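PilM (Pseudomonas aeruginosa, PDB 3HG9) is of unknown function but probably takes part in a pilus system. Local coordinates at residues A112-P115 and E116-V120. Residues are numbered along the deposited sequence; the frame is centred on the assembly and turned at random.
Sequences APIP and EGAVV
Rotation of Ile-114 about its first side-chain bond sets CG1 roughly trans to the backbone N, beside the carbonyl carbon (chi1 159°), and this carries the longer branch, rather than CG2, toward the chain that follows the turn. CG1 lies 4.0 Å from CB of Ala-118, the methyl that faces back across the bend; the approach of the terminal CD1 to that methyl is modelled implausibly close and its detail is doubtful. As modelled, CD1 of Ile-114 also lies near the CG2 methyl of Val-120, at the start of strand 119-123, but this 4.4 Å distance shares the same doubt.

The bend between them is a type II beta turn from Pro-115 to Ala-118, with Glu-116 and Gly-117 at its corners. Gly-117 occupies the third position with a positive phi of 56°, which glycine adopts readily. A weak hydrogen bond closes the turn, Ala-118 N to Pro-115 O at 3.5 Å, with an N-H...O angle of 148°. The Ala-118 methyl also lies close to this carbonyl, CB to Pro-115 O being 3.4 Å, and approaches the proline ring at CD, 4.2 Å away. In Glu-116, a nearly eclipsed first torsion together with a bend at chi2 folds the side chain back alongside the ring of Pro-115, bringing OE1 within 3.9 Å of Pro-115 CB.

The turn thus leads a loop that follows strand 104-106 into strand 119-123, an outer strand of the four-stranded antiparallel sheet in this chain. Backbone hydrogen bonds between Gly-117 and Arg-93 and between Ala-118 and Arg-93 tie it to neighbouring strand 88-94. In the assembly, Ile-114 packs on Phe-69 of the second subunit, while Val-119 and Val-120 pair antiparallel with a strand of that subunit, continuing the sheet across the interface.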
loop_
_atom_site.group_PDB
_atom_site.type_symbol
_atom_site.label_atom_id
_atom_site.label_comp_id
_atom_site.label_asym_id
_atom_site.label_seq_id
_atom_site.Cartn_x
_atom_site.Cartn_y
_atom_site.Cartn_z
ATOM N N ALA B 112 9.298 14.926 -10.697
ATOM C CA ALA B 112 9.297 15.782 -11.882
ATOM C C ALA B 112 9.193 14.970 -13.194
ATOM O O ALA B 112 8.391 15.340 -14.085
ATOM C CB ALA B 112 10.590 16.644 -11.892
ATOM N N PRO B 113 9.969 13.848 -13.304
ATOM C CA PRO B 113 10.084 13.230 -14.602
ATOM C C PRO B 113 8.879 12.430 -14.953
ATOM O O PRO B 113 8.639 12.174 -16.136
ATOM C CB PRO B 113 11.316 12.333 -14.441
ATOM C CG PRO B 113 12.150 13.039 -13.368
ATOM C CD PRO B 113 10.968 13.278 -12.387
ATOM N N ILE B 114 8.135 12.013 -13.937
ATOM C CA ILE B 114 6.813 11.493 -14.187
ATOM C C ILE B 114 5.876 12.615 -14.571
ATOM O O ILE B 114 5.611 13.528 -13.773
ATOM C CB ILE B 114 6.239 10.494 -13.108
ATOM C CG1 ILE B 114 4.718 10.459 -13.223
ATOM C CG2 ILE B 114 6.798 10.701 -11.696
ATOM C CD1 ILE B 114 4.240 9.556 -14.417
ATOM N N PRO B 115 5.414 12.576 -15.834
ATOM C CA PRO B 115 4.711 13.759 -16.288
ATOM C C PRO B 115 3.246 13.522 -16.124
ATOM O O PRO B 115 2.847 12.482 -15.613
ATOM C CB PRO B 115 5.108 13.833 -17.769
ATOM C CG PRO B 115 5.225 12.441 -18.201
ATOM C CD PRO B 115 5.698 11.647 -16.957
ATOM N N GLU B 116 2.470 14.483 -16.604
ATOM C CA GLU B 116 1.017 14.529 -16.528
ATOM C C GLU B 116 0.351 13.289 -17.068
ATOM O O GLU B 116 0.865 12.663 -17.969
ATOM C CB GLU B 116 0.536 15.740 -17.333
ATOM C CG GLU B 116 1.706 16.623 -17.953
ATOM C CD GLU B 116 2.212 16.127 -19.313
ATOM O OE1 GLU B 116 1.929 14.974 -19.682
ATOM O OE2 GLU B 116 2.892 16.897 -20.034
ATOM N N GLY B 117 -0.827 12.973 -16.519
ATOM C CA GLY B 117 -1.654 11.856 -16.943
ATOM C C GLY B 117 -0.979 10.488 -16.923
ATOM O O GLY B 117 -1.557 9.511 -17.404
ATOM N N ALA B 118 0.227 10.374 -16.389
ATOM C CA ALA B 118 0.888 9.050 -16.431
ATOM C C ALA B 118 0.215 8.133 -15.421
ATOM O O ALA B 118 -0.090 8.595 -14.311
ATOM C CB ALA B 118 2.386 9.156 -16.139
ATOM N N VAL B 119 -0.033 6.860 -15.780
ATOM C CA VAL B 119 -0.434 5.867 -14.752
ATOM C C VAL B 119 0.801 5.396 -13.986
ATOM O O VAL B 119 1.866 5.185 -14.591
ATOM C CB VAL B 119 -1.234 4.643 -15.323
ATOM C CG1 VAL B 119 -1.642 3.634 -14.180
ATOM C CG2 VAL B 119 -2.509 5.116 -16.052
ATOM N N VAL B 120 0.641 5.250 -12.672
ATOM C CA VAL B 120 1.753 5.171 -11.714
ATOM C C VAL B 120 1.584 4.114 -10.587
ATOM O O VAL B 120 0.620 4.147 -9.803
ATOM C CB VAL B 120 1.892 6.500 -10.888
ATOM C CG1 VAL B 120 3.346 6.708 -10.431
ATOM C CG2 VAL B 120 1.372 7.722 -11.616
#